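Local atomic coordinates of penicillin-binding protein 2B (Streptococcus pneumoniae, PDB entry 2WAD), a protein that probably forms the peptide cross-links between adjacent glycan strands of cell-wall peptidoglycan during cell elongation, and binds penicillin. Residues K389-S394 against A529-T534; T435-L440 against F588-H593; S473-L478 against I513-G518; G483-G488 against S579-L584; A634-P639 against D668-Y673. One frame throughout, in Å; residues are numbered along the deposited sequence.

Contact 1: K389-S394 against A529-T534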
# COMPACT_ATOMS: atom_id res chain seq x y z
N LYS A 389 13.35 -13.13 -19.12
CA LYS A 389 13.49 -14.04 -20.24
C LYS A 389 12.82 -15.41 -20.05
O LYS A 389 12.38 -16.04 -21.02
CB LYS A 389 14.96 -14.13 -20.67
CG LYS A 389 15.40 -12.87 -21.39
CD LYS A 389 16.88 -12.87 -21.74
CE LYS A 389 17.21 -11.59 -22.50
NZ LYS A 389 18.64 -11.36 -22.86
N ALA A 390 12.71 -15.85 -18.81
CA ALA A 390 12.00 -17.09 -18.49
C ALA A 390 10.50 -17.03 -18.77
O ALA A 390 9.87 -18.06 -19.08
CB ALA A 390 12.21 -17.44 -17.05
N ALA A 391 9.90 -15.84 -18.68
CA ALA A 391 8.48 -15.72 -18.98
C ALA A 391 8.26 -15.79 -20.50
O ALA A 391 7.27 -16.36 -20.96
CB ALA A 391 7.85 -14.45 -18.36
N THR A 392 9.19 -15.23 -21.28
CA THR A 392 9.08 -15.30 -22.74
C THR A 392 9.20 -16.71 -23.30
O THR A 392 8.46 -17.07 -24.22
CB THR A 392 10.15 -14.46 -23.44
OG1 THR A 392 10.13 -13.14 -22.87
CG2 THR A 392 9.87 -14.39 -24.92
N ILE A 393 10.15 -17.47 -22.77
CA ILE A 393 10.24 -18.89 -23.08
C ILE A 393 8.95 -19.60 -22.69
O ILE A 393 8.46 -20.47 -23.42
CB ILE A 393 11.48 -19.55 -22.42
CG1 ILE A 393 12.76 -18.86 -22.92
CG2 ILE A 393 11.62 -21.00 -22.84
CD1 ILE A 393 14.04 -19.29 -22.17
N SER A 394 8.39 -19.29 -21.53
CA SER A 394 7.14 -19.94 -21.14
C SER A 394 6.06 -19.70 -22.23
O SER A 394 5.33 -20.61 -22.61
CB SER A 394 6.64 -19.39 -19.81
OG SER A 394 7.55 -19.65 -18.75
N ALA A 529 9.26 -9.32 -7.90
CA ALA A 529 9.36 -10.35 -6.87
C ALA A 529 8.34 -11.48 -7.02
O ALA A 529 8.66 -12.64 -6.78
CB ALA A 529 9.30 -9.77 -5.46
N GLN A 530 7.09 -11.14 -7.34
CA GLN A 530 6.04 -12.17 -7.43
C GLN A 530 6.40 -13.09 -8.60
O GLN A 530 6.14 -14.28 -8.56
CB GLN A 530 4.67 -11.55 -7.73
CG GLN A 530 3.50 -12.58 -7.79
CD GLN A 530 2.16 -11.88 -7.92
OE1 GLN A 530 1.97 -11.02 -8.80
NE2 GLN A 530 1.24 -12.15 -7.00
N TYR A 531 7.02 -12.53 -9.64
CA TYR A 531 7.38 -13.32 -10.81
C TYR A 531 8.41 -14.39 -10.43
O TYR A 531 8.20 -15.59 -10.65
CB TYR A 531 7.84 -12.39 -11.95
CG TYR A 531 8.87 -12.94 -12.92
CD1 TYR A 531 8.57 -14.05 -13.71
CD2 TYR A 531 10.10 -12.31 -13.12
CE1 TYR A 531 9.46 -14.55 -14.63
CE2 TYR A 531 11.01 -12.81 -14.06
CZ TYR A 531 10.68 -13.93 -14.81
OH TYR A 531 11.55 -14.46 -15.73
N VAL A 532 9.51 -13.99 -9.80
CA VAL A 532 10.49 -15.01 -9.42
C VAL A 532 9.95 -15.94 -8.33
O VAL A 532 10.31 -17.13 -8.32
CB VAL A 532 11.88 -14.44 -9.04
CG1 VAL A 532 11.78 -13.53 -7.79
CG2 VAL A 532 12.83 -15.61 -8.74
N ALA A 533 9.07 -15.44 -7.45
CA ALA A 533 8.47 -16.29 -6.40
C ALA A 533 7.56 -17.36 -7.00
O ALA A 533 7.49 -18.49 -6.49
CB ALA A 533 7.67 -15.47 -5.38
N THR A 534 6.89 -17.01 -8.10
CA THR A 534 6.02 -17.93 -8.84
C THR A 534 6.82 -19.08 -9.44
O THR A 534 6.44 -20.26 -9.35
CB THR A 534 5.24 -17.17 -9.96
OG1 THR A 534 4.39 -16.18 -9.37
CG2 THR A 534 4.40 -18.12 -10.80

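Contact 2: T435-L440 against F588-H593. Unlike the reference sequence in segment 435-440: Glu438 (reference Gln). Unlike the reference sequence in segment 588-593: Ser592 (reference Ala).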
# COMPACT_ATOMS: atom_id res chain seq x y z
N THR A 435 20.51 -24.30 -26.21
CA THR A 435 19.28 -24.83 -25.62
C THR A 435 18.56 -23.78 -24.77
O THR A 435 19.02 -22.65 -24.60
CB THR A 435 19.57 -26.03 -24.69
OG1 THR A 435 20.34 -25.60 -23.55
CG2 THR A 435 20.27 -27.19 -25.44
N ALA A 436 17.41 -24.16 -24.23
CA ALA A 436 16.60 -23.20 -23.48
C ALA A 436 17.31 -22.87 -22.15
O ALA A 436 17.37 -21.72 -21.73
CB ALA A 436 15.19 -23.73 -23.26
N VAL A 437 17.90 -23.90 -21.55
CA VAL A 437 18.67 -23.78 -20.31
C VAL A 437 19.84 -22.80 -20.51
O VAL A 437 20.06 -21.94 -19.68
CB VAL A 437 19.22 -25.15 -19.88
CG1 VAL A 437 20.14 -25.03 -18.66
CG2 VAL A 437 18.08 -26.16 -19.62
N GLU A 438 20.53 -22.92 -21.65
CA GLU A 438 21.72 -22.15 -21.97
C GLU A 438 21.36 -20.74 -22.37
O GLU A 438 22.09 -19.79 -22.05
CB GLU A 438 22.53 -22.80 -23.11
CG GLU A 438 23.37 -24.05 -22.72
CD GLU A 438 23.73 -24.93 -23.94
OE1 GLU A 438 23.37 -24.56 -25.07
OE2 GLU A 438 24.35 -25.99 -23.77
N ALA A 439 20.24 -20.61 -23.09
CA ALA A 439 19.65 -19.30 -23.32
C ALA A 439 19.47 -18.50 -22.04
O ALA A 439 19.72 -17.30 -21.99
CB ALA A 439 18.32 -19.41 -24.08
N LEU A 440 19.00 -19.15 -20.99
CA LEU A 440 18.87 -18.46 -19.70
C LEU A 440 20.25 -18.21 -19.07
O LEU A 440 20.52 -17.09 -18.60
CB LEU A 440 17.94 -19.25 -18.77
CG LEU A 440 16.44 -19.20 -19.14
CD1 LEU A 440 15.60 -20.18 -18.34
CD2 LEU A 440 15.85 -17.81 -18.96
N PHE A 588 18.01 -21.17 -14.33
CA PHE A 588 18.32 -20.26 -13.21
C PHE A 588 19.44 -20.82 -12.33
O PHE A 588 20.18 -20.08 -11.68
CB PHE A 588 17.08 -19.97 -12.34
CG PHE A 588 16.17 -18.89 -12.88
CD1 PHE A 588 15.96 -18.74 -14.24
CD2 PHE A 588 15.53 -18.00 -12.02
CE1 PHE A 588 15.11 -17.75 -14.75
CE2 PHE A 588 14.69 -17.00 -12.52
CZ PHE A 588 14.49 -16.88 -13.89
N TYR A 589 19.55 -22.14 -12.30
CA TYR A 589 20.58 -22.75 -11.47
C TYR A 589 21.96 -22.59 -12.12
O TYR A 589 22.93 -22.28 -11.44
CB TYR A 589 20.30 -24.23 -11.22
CG TYR A 589 21.42 -24.92 -10.46
CD1 TYR A 589 21.48 -24.90 -9.06
CD2 TYR A 589 22.43 -25.59 -11.15
CE1 TYR A 589 22.50 -25.51 -8.38
CE2 TYR A 589 23.46 -26.22 -10.46
CZ TYR A 589 23.48 -26.18 -9.08
OH TYR A 589 24.47 -26.78 -8.37
N GLN A 590 22.03 -22.78 -13.43
CA GLN A 590 23.26 -22.61 -14.21
C GLN A 590 23.70 -21.15 -14.37
O GLN A 590 24.87 -20.88 -14.60
CB GLN A 590 23.12 -23.33 -15.56
CG GLN A 590 23.05 -24.89 -15.45
CD GLN A 590 23.15 -25.65 -16.78
OE1 GLN A 590 23.60 -25.13 -17.81
NE2 GLN A 590 22.70 -26.90 -16.77
N VAL A 591 22.77 -20.21 -14.27
CA VAL A 591 23.11 -18.79 -14.28
C VAL A 591 24.09 -18.53 -13.14
O VAL A 591 24.97 -17.68 -13.25
CB VAL A 591 21.84 -17.92 -14.02
CG1 VAL A 591 22.21 -16.52 -13.56
CG2 VAL A 591 20.95 -17.87 -15.27
N SER A 592 23.91 -19.26 -12.03
CA SER A 592 24.70 -19.00 -10.83
C SER A 592 25.78 -20.06 -10.56
O SER A 592 26.60 -19.85 -9.68
CB SER A 592 23.83 -18.85 -9.59
OG SER A 592 23.04 -20.01 -9.41
N HIS A 593 25.77 -21.17 -11.29
CA HIS A 593 26.68 -22.29 -11.03
C HIS A 593 27.48 -22.69 -12.26
O HIS A 593 28.34 -23.57 -12.17
CB HIS A 593 25.96 -23.52 -10.45
CG HIS A 593 25.37 -23.29 -9.08
ND1 HIS A 593 24.19 -22.61 -8.87
CD2 HIS A 593 25.80 -23.69 -7.86
CE1 HIS A 593 23.94 -22.57 -7.57
NE2 HIS A 593 24.90 -23.21 -6.94

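Contact 3: S473-L478 against I513-G518. Unlike the reference sequence in segment 473-478: Gly476 (reference Glu).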
# COMPACT_ATOMS: atom_id res chain seq x y z
N SER A 473 -2.42 -9.92 -31.98
CA SER A 473 -2.65 -11.26 -31.45
C SER A 473 -1.41 -11.72 -30.65
O SER A 473 -1.52 -12.16 -29.50
CB SER A 473 -2.93 -12.17 -32.64
OG SER A 473 -2.79 -13.53 -32.34
N ALA A 474 -0.25 -11.56 -31.28
CA ALA A 474 1.04 -11.94 -30.70
C ALA A 474 1.41 -11.18 -29.42
O ALA A 474 1.71 -11.80 -28.41
CB ALA A 474 2.13 -11.82 -31.73
N MET A 475 1.33 -9.85 -29.47
CA MET A 475 1.56 -9.01 -28.29
C MET A 475 0.60 -9.38 -27.16
O MET A 475 0.97 -9.39 -25.98
CB MET A 475 1.47 -7.53 -28.65
CG MET A 475 1.82 -6.59 -27.50
SD MET A 475 3.52 -6.73 -26.89
CE MET A 475 4.16 -5.11 -27.34
N GLY A 476 -0.63 -9.75 -27.50
CA GLY A 476 -1.58 -10.19 -26.48
C GLY A 476 -1.20 -11.50 -25.81
O GLY A 476 -1.39 -11.68 -24.60
N LYS A 477 -0.68 -12.43 -26.59
CA LYS A 477 -0.30 -13.73 -26.05
C LYS A 477 0.94 -13.64 -25.15
O LYS A 477 1.01 -14.33 -24.14
CB LYS A 477 -0.04 -14.72 -27.18
CG LYS A 477 -1.28 -15.25 -27.87
CD LYS A 477 -0.88 -16.09 -29.09
CE LYS A 477 -2.11 -16.50 -29.89
NZ LYS A 477 -1.83 -17.64 -30.82
N LEU A 478 1.90 -12.81 -25.57
CA LEU A 478 3.10 -12.54 -24.78
C LEU A 478 2.72 -11.91 -23.45
O LEU A 478 3.12 -12.41 -22.40
CB LEU A 478 4.08 -11.63 -25.56
CG LEU A 478 5.44 -11.34 -24.88
CD1 LEU A 478 6.35 -12.60 -24.85
CD2 LEU A 478 6.18 -10.18 -25.55
N ILE A 513 8.93 -7.05 -30.18
CA ILE A 513 10.24 -7.68 -30.12
C ILE A 513 11.02 -7.26 -28.86
O ILE A 513 11.49 -8.13 -28.13
CB ILE A 513 11.05 -7.39 -31.39
CG1 ILE A 513 10.42 -8.11 -32.60
CG2 ILE A 513 12.50 -7.82 -31.22
CD1 ILE A 513 10.22 -9.65 -32.41
N THR A 514 11.15 -5.97 -28.58
CA THR A 514 11.85 -5.53 -27.37
C THR A 514 11.16 -5.98 -26.08
O THR A 514 11.83 -6.19 -25.07
CB THR A 514 12.10 -4.00 -27.29
OG1 THR A 514 10.86 -3.30 -27.47
CG2 THR A 514 13.14 -3.54 -28.36
N ASN A 515 9.83 -6.08 -26.10
CA ASN A 515 9.11 -6.54 -24.90
C ASN A 515 9.59 -7.93 -24.52
O ASN A 515 9.67 -8.27 -23.35
CB ASN A 515 7.58 -6.51 -25.12
CG ASN A 515 6.80 -6.26 -23.84
OD1 ASN A 515 7.30 -5.64 -22.90
ND2 ASN A 515 5.55 -6.71 -23.83
N ALA A 516 9.95 -8.72 -25.54
CA ALA A 516 10.40 -10.10 -25.37
C ALA A 516 11.69 -10.27 -24.56
O ALA A 516 11.95 -11.34 -23.99
CB ALA A 516 10.54 -10.80 -26.72
N PHE A 517 12.52 -9.23 -24.53
CA PHE A 517 13.70 -9.27 -23.69
C PHE A 517 13.69 -8.13 -22.68
O PHE A 517 14.72 -7.70 -22.17
CB PHE A 517 15.01 -9.40 -24.53
CG PHE A 517 15.21 -8.31 -25.58
CD1 PHE A 517 14.84 -8.54 -26.91
CD2 PHE A 517 15.84 -7.12 -25.28
CE1 PHE A 517 15.04 -7.58 -27.90
CE2 PHE A 517 16.05 -6.12 -26.27
CZ PHE A 517 15.63 -6.36 -27.59
N GLY A 518 12.49 -7.64 -22.37
CA GLY A 518 12.28 -6.77 -21.22
C GLY A 518 12.72 -5.33 -21.42
O GLY A 518 13.17 -4.67 -20.48

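Contact 4: G483-G488 against S579-L584. Unlike the reference sequence in segment 579-584: Ala582 (reference Ser).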
# COMPACT_ATOMS: atom_id res chain seq x y z
N GLY A 483 1.55 -11.60 -17.60
CA GLY A 483 0.52 -11.48 -16.56
C GLY A 483 0.34 -12.70 -15.67
O GLY A 483 0.07 -12.57 -14.47
N GLU A 484 0.55 -13.91 -16.21
CA GLU A 484 0.53 -15.12 -15.38
C GLU A 484 1.58 -15.12 -14.26
O GLU A 484 1.47 -15.88 -13.29
CB GLU A 484 0.75 -16.37 -16.23
CG GLU A 484 -0.43 -16.72 -17.14
CD GLU A 484 -0.15 -18.03 -17.86
OE1 GLU A 484 0.55 -18.02 -18.89
OE2 GLU A 484 -0.60 -19.09 -17.39
N TYR A 485 2.61 -14.28 -14.41
CA TYR A 485 3.70 -14.24 -13.45
C TYR A 485 3.62 -12.96 -12.66
O TYR A 485 4.48 -12.68 -11.78
CB TYR A 485 5.04 -14.32 -14.15
CG TYR A 485 5.47 -15.69 -14.61
CD1 TYR A 485 6.11 -16.57 -13.75
CD2 TYR A 485 5.35 -16.06 -15.95
CE1 TYR A 485 6.54 -17.84 -14.21
CE2 TYR A 485 5.80 -17.28 -16.41
CZ TYR A 485 6.40 -18.18 -15.54
OH TYR A 485 6.82 -19.42 -16.01
N GLY A 486 2.58 -12.19 -12.96
CA GLY A 486 2.36 -10.91 -12.29
C GLY A 486 3.07 -9.75 -12.95
O GLY A 486 3.13 -8.63 -12.43
N LEU A 487 3.66 -10.00 -14.11
CA LEU A 487 4.33 -8.93 -14.84
C LEU A 487 3.30 -8.19 -15.72
O LEU A 487 2.94 -8.68 -16.79
CB LEU A 487 5.45 -9.54 -15.71
CG LEU A 487 6.51 -10.36 -14.95
CD1 LEU A 487 7.47 -11.07 -15.86
CD2 LEU A 487 7.28 -9.44 -13.99
N GLY A 488 2.82 -7.03 -15.28
CA GLY A 488 1.80 -6.29 -16.03
C GLY A 488 0.39 -6.55 -15.52
O GLY A 488 -0.56 -6.03 -16.09
N SER A 579 7.67 -30.46 -16.50
CA SER A 579 9.02 -30.67 -17.01
C SER A 579 9.58 -29.43 -17.70
O SER A 579 10.79 -29.19 -17.67
CB SER A 579 9.09 -31.92 -17.89
OG SER A 579 8.28 -31.74 -19.03
N ASP A 580 8.71 -28.62 -18.30
CA ASP A 580 9.05 -27.26 -18.71
C ASP A 580 9.51 -26.36 -17.55
O ASP A 580 10.54 -25.71 -17.64
CB ASP A 580 7.90 -26.66 -19.53
CG ASP A 580 7.79 -27.29 -20.91
OD1 ASP A 580 6.77 -27.10 -21.59
OD2 ASP A 580 8.72 -28.01 -21.34
N MET A 581 8.77 -26.34 -16.45
CA MET A 581 9.19 -25.62 -15.26
C MET A 581 10.55 -26.11 -14.74
O MET A 581 11.33 -25.35 -14.16
CB MET A 581 8.12 -25.73 -14.17
CG MET A 581 8.43 -24.96 -12.87
SD MET A 581 8.63 -23.19 -13.17
CE MET A 581 6.93 -22.61 -13.41
N ALA A 582 10.83 -27.40 -14.92
CA ALA A 582 12.10 -27.97 -14.49
C ALA A 582 13.23 -27.43 -15.38
O ALA A 582 14.34 -27.22 -14.92
CB ALA A 582 12.03 -29.51 -14.50
N ILE A 583 12.92 -27.15 -16.64
CA ILE A 583 13.88 -26.51 -17.52
C ILE A 583 14.19 -25.08 -17.05
O ILE A 583 15.34 -24.69 -17.00
CB ILE A 583 13.45 -26.59 -18.97
CG1 ILE A 583 13.57 -28.04 -19.43
CG2 ILE A 583 14.35 -25.73 -19.88
CD1 ILE A 583 12.56 -28.44 -20.52
N LEU A 584 13.18 -24.31 -16.67
CA LEU A 584 13.44 -22.97 -16.15
C LEU A 584 14.32 -23.03 -14.91
O LEU A 584 15.25 -22.25 -14.80
CB LEU A 584 12.14 -22.22 -15.82
CG LEU A 584 11.14 -22.02 -16.96
CD1 LEU A 584 9.92 -21.21 -16.45
CD2 LEU A 584 11.75 -21.40 -18.25

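Contact 5: A634-P639 against D668-Y673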
# COMPACT_ATOMS: atom_id res chain seq x y z
N ALA A 634 18.05 -7.88 -10.89
CA ALA A 634 18.34 -9.29 -10.63
C ALA A 634 17.15 -9.90 -9.89
O ALA A 634 16.52 -9.22 -9.09
CB ALA A 634 19.62 -9.43 -9.77
N VAL A 635 16.86 -11.17 -10.14
CA VAL A 635 15.89 -11.93 -9.36
C VAL A 635 16.57 -13.23 -8.91
O VAL A 635 17.44 -13.74 -9.61
CB VAL A 635 14.59 -12.23 -10.17
CG1 VAL A 635 13.87 -10.95 -10.56
CG2 VAL A 635 14.88 -13.04 -11.43
N ALA A 636 16.19 -13.78 -7.76
CA ALA A 636 16.83 -14.98 -7.22
C ALA A 636 15.89 -15.68 -6.24
O ALA A 636 15.02 -15.04 -5.66
CB ALA A 636 18.14 -14.59 -6.48
N TYR A 637 16.10 -16.97 -6.03
CA TYR A 637 15.48 -17.67 -4.89
C TYR A 637 16.45 -18.68 -4.27
O TYR A 637 17.49 -18.98 -4.85
CB TYR A 637 14.18 -18.35 -5.29
CG TYR A 637 14.32 -19.37 -6.41
CD1 TYR A 637 14.74 -20.67 -6.16
CD2 TYR A 637 14.09 -19.00 -7.73
CE1 TYR A 637 14.89 -21.60 -7.21
CE2 TYR A 637 14.20 -19.92 -8.77
CZ TYR A 637 14.62 -21.21 -8.50
OH TYR A 637 14.76 -22.09 -9.56
N ALA A 638 16.09 -19.19 -3.09
CA ALA A 638 16.97 -20.05 -2.30
C ALA A 638 16.22 -20.58 -1.08
O ALA A 638 15.28 -19.96 -0.59
CB ALA A 638 18.22 -19.27 -1.82
N PRO A 639 16.64 -21.74 -0.57
CA PRO A 639 17.67 -22.52 -1.24
C PRO A 639 17.15 -23.21 -2.51
O PRO A 639 15.95 -23.49 -2.63
CB PRO A 639 18.10 -23.55 -0.19
CG PRO A 639 17.26 -23.34 1.01
CD PRO A 639 16.49 -22.07 0.86
N ASP A 668 23.29 -10.89 -1.04
CA ASP A 668 23.54 -10.42 0.32
C ASP A 668 22.22 -10.31 1.08
O ASP A 668 22.22 -10.43 2.31
CB ASP A 668 24.22 -9.06 0.33
CG ASP A 668 25.69 -9.13 -0.05
OD1 ASP A 668 26.28 -8.04 -0.18
OD2 ASP A 668 26.25 -10.22 -0.26
N ILE A 669 21.12 -10.02 0.38
CA ILE A 669 19.82 -10.06 1.03
C ILE A 669 19.46 -11.49 1.41
O ILE A 669 18.91 -11.73 2.49
CB ILE A 669 18.67 -9.45 0.19
CG1 ILE A 669 18.84 -7.93 0.06
CG2 ILE A 669 17.30 -9.76 0.82
CD1 ILE A 669 18.04 -7.30 -1.09
N ILE A 670 19.76 -12.44 0.53
CA ILE A 670 19.50 -13.83 0.85
C ILE A 670 20.33 -14.29 2.05
O ILE A 670 19.80 -14.95 2.95
CB ILE A 670 19.63 -14.75 -0.39
CG1 ILE A 670 18.47 -14.44 -1.36
CG2 ILE A 670 19.57 -16.25 -0.02
CD1 ILE A 670 18.44 -15.26 -2.60
N ASN A 671 21.62 -13.95 2.08
CA ASN A 671 22.48 -14.35 3.20
C ASN A 671 21.96 -13.67 4.47
O ASN A 671 21.96 -14.27 5.53
CB ASN A 671 23.93 -13.88 3.00
CG ASN A 671 24.71 -14.74 2.04
OD1 ASN A 671 24.34 -15.87 1.76
ND2 ASN A 671 25.85 -14.21 1.57
N LEU A 672 21.54 -12.42 4.37
CA LEU A 672 21.04 -11.72 5.56
C LEU A 672 19.86 -12.47 6.14
O LEU A 672 19.78 -12.70 7.35
CB LEU A 672 20.64 -10.27 5.26
CG LEU A 672 21.78 -9.24 5.28
CD1 LEU A 672 21.39 -7.93 4.60
CD2 LEU A 672 22.32 -8.98 6.70
N TYR A 673 18.96 -12.90 5.26
CA TYR A 673 17.80 -13.67 5.69
C TYR A 673 18.13 -15.01 6.32
O TYR A 673 17.51 -15.40 7.32
CB TYR A 673 16.84 -13.91 4.53
CG TYR A 673 15.53 -14.49 4.99
CD1 TYR A 673 14.65 -13.74 5.78
CD2 TYR A 673 15.17 -15.79 4.67
CE1 TYR A 673 13.45 -14.28 6.23
CE2 TYR A 673 13.96 -16.33 5.08
CZ TYR A 673 13.11 -15.57 5.86
OH TYR A 673 11.92 -16.10 6.30

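Contact 1: K389-S394 against A529-T534
Tyr531 does the reaching here: its ring spans most of the gap between helix 525-536 and helix 389-398 and ends against Ala390 and Ala391. The two short helical segments cross at 59° with their axes 11.4 Å apart, so a long side chain on one helix is matched to two methyl groups on the other. Packing is tight at the phenol end. Ala390 CB lies 3.3 Å from Tyr531 OH, at the ring edge and close to its plane, while Ala391 CB comes to Tyr531 CE1 at 4.1 Å. With chi1 at 150°, the ring is directed out from its own helix toward the first turn of the other, and there OH hydrogen-bonds to the carbonyl O of Val387. That bond gives the buried hydroxyl a polar partner and helps hold it at the start of the helix.

Farther from the ring the two segments draw apart, although the surroundings stay buried and no solvent side opens. The hydroxyls there turn back on their own helices: Ser394 OG gives to Ala390 O at 2.8 Å, and Thr534 OG1 gives to Gln530 O at 2.7 Å. Each of these carbonyls also takes the backbone N-H of the same residue, from the opposite face of its plane.

Lys389 points away from Tyr531 and bonds through NZ to Asn445 and to Ser386, the probable acylated serine, in what looks like an SxxK motif. Helix 445-455 packs beside Lys389 and Thr392, helix 471-484 meets Ala391, and strand 645-650 lies against Ala529, Val532 and Ala533.

Contact 2: T435-L440 against F588-H593
Val437 and Gln590 cross at about a right angle where helix 436-442 meets helix 578-593. The methyl CG1 of Val437 presses on the amide end of Gln590, 3.6 Å from CD. The glutamine gets there by leaving its helix with CG anti to the carbonyl carbon, chi1 -67°, and then running extended.

Leu440 and Phe588 meet in another way. Leu440 CB points at the opposite helix, whereas the Phe588 side chain starts out away from Leu440 and only its far end returns. Leu440 CD2 comes to the rim of the aromatic ring, near its plane, at 4.3 Å from CE1. Val591 makes a third, separate touch, its CG2 lying 3.4 Å from the carbonyl O of Leu440. The helix axes are 8.5 Å apart and inclined at 49°, and the contact is apolar apart from that carbonyl and the amide.

Both segments also tie themselves up. Thr435 and Glu438 make a capping box at the start of helix 436-442: Thr435 N gives to Glu438 OE1 at 3.1 Å, and Glu438 N gives to Thr435 OG1 at 3.3 Å. In the other segment His593 ND1 bonds to Tyr589 O at 2.9 Å, which holds the imidazole with its face over CE1 of the Tyr589 ring.

Phe588 rests on Ser613 and Lys615 of strand 613-616, Val591 also touches Lys615, and Leu440 lies against Ala390 and Ile393. The pair thus borders both the edge strand 613-616 and helix 389-398.

Contact 3: S473-L478 against I513-G518
A Schellman motif closes helix 509-515, and just ahead of its glycine Asn515 and Ala516 receive Met475 and Leu478 from helix 471-484. Gly518, with positive phi, is the C-prime residue: its N bonds back to Asn515 O at 3.1 Å, and Gln519 N bonds to Thr514 O.

Asn515 is the centre of the packing. Met475 has CG anti to its backbone N (chi1 -175°) and then bends at chi2 and chi3, which brings SD to 3.7 Å from Asn515 ND2, the two side chains crossing at about a right angle. Leu478 points directly at the turn. Its CD2 lies 3.9 Å from Asn515 ND2, 4.0 Å from Asn515 CB and 4.0 Å from Ala516 N, so one methyl covers both the side-chain base and the backbone beyond it. The buried amide has its polar partner elsewhere, since OD1 accepts from Asp521 N.

Phe512, one turn earlier, widens the same interface by touching Ala474, Met475 and Leu478. Behind the turn, Ala516 O bonds to Thr392 of helix 389-398 and Ala516 CB packs on Ala452 of helix 445-455, leaving the turn held among three helices.

Contact 4: G483-G488 against S579-L584
Tyr485 gives up the most surface in this small contact, and its phenol oxygen does all the touching: OH lies 3.6 Å from Leu584 CD1 and 4.1 Å from Met581 CE. The backbones stay well apart, with Tyr485 CA still 12.8 Å from Met581 CA, so the segments meet through the ends of long side chains alone.

Tyr485 comes from one direction, Met581 and Leu584 from the opposite one. Leu584 points straight across, CG anti to its carbonyl carbon (chi1 -58°), with CD1 leading. Met581 starts at an angle to the gap; bends at chi2 and chi3 then carry its methyl round toward the tyrosine. The contacts are hydrophobic carbon against oxygen, and the hydroxyl finds its polar partner elsewhere, in a hydrogen bond to Ser394 OG. That bond and the edge-to-face packing with Tyr531 both restrain the ring. Leu584 touches Ser394 and Trp397 as well, which places helix 389-398 alongside the junction, while Ile576 backs both Tyr485 and Met581.

Tyr485 projects from the point where the chain leaves helix 471-484. Gly486 takes a positive phi of 88°, a value that suits glycine, and its N bonds to Gly483 O at 3.0 Å. Glu484 O is taken up by Asn572 ND2 from strand 570-573. The residue just before the glycine thus reaches over to helix 578-593 from a Schellman motif, which closes helix 471-484 of the transpeptidase domain.

Contact 5: A634-P639 against D668-Y673
Strand 634-638 and helix 661-676 run in nearly the same direction, their short segments 27° apart with axes separated by 9.5 Å. This is the sheet-and-C-terminal-helix layer of the penicillin-binding transpeptidase fold: the strand belongs to the antiparallel sheet, lying between strands 645-650 and 613-616, and the helix is laid on one of its faces.

Ile670 carries the contact from the helix side. It points at the strand with CG1 anti to its carbonyl carbon and CG2 anti to its backbone N (chi1 -69°), an arrangement that spreads the two branches along the strand. The branch through CG1 ends in CD1, which lies 3.9 Å from Ala636 CB; CG2 comes to 3.8 Å from Ala638 CB. Those two alanines face the helix, and their small methyls probably help the helix lie close. Val647 of the adjoining strand touches both Ala636 and Ile670, extending the same apolar patch onto the next strand.

Tyr637, between the alanines, turns to the other face and packs on Val532, Ile535 and Ala536 of helix 525-536, so the sheet is sandwiched between helices. Strand pairing holds the edges: Tyr637 bonds through its backbone to Ser613, and Ala636 to Val647.

The strand stops at a cis peptide bond before Pro639, just beyond Ala638, whose CB also lies 4.1 Å from Ile670 CD1.

Overall arrangement
All five contacts lie in the transpeptidase domain. Contacts 1 and 4 nearly coincide, their centres about 4 Å apart, joined by Tyr485 with Ser394 and Tyr531. The centres of contacts 2 and 3 lie about 14 Å from that of contact 1 and about 21 Å apart, on different flanks of helix 389-398, which bears Lys389. Helix 578-593 serves contacts 2 and 4; helix 471-484 serves 3 and 4. Contact 5, last along the chain, joins the sheet to helix 661-676 and meets contact 1 through Val532 and Val635. The segments of contacts 1 and 2 alternate along the chain, and both contacts lie near the probable active-site serine.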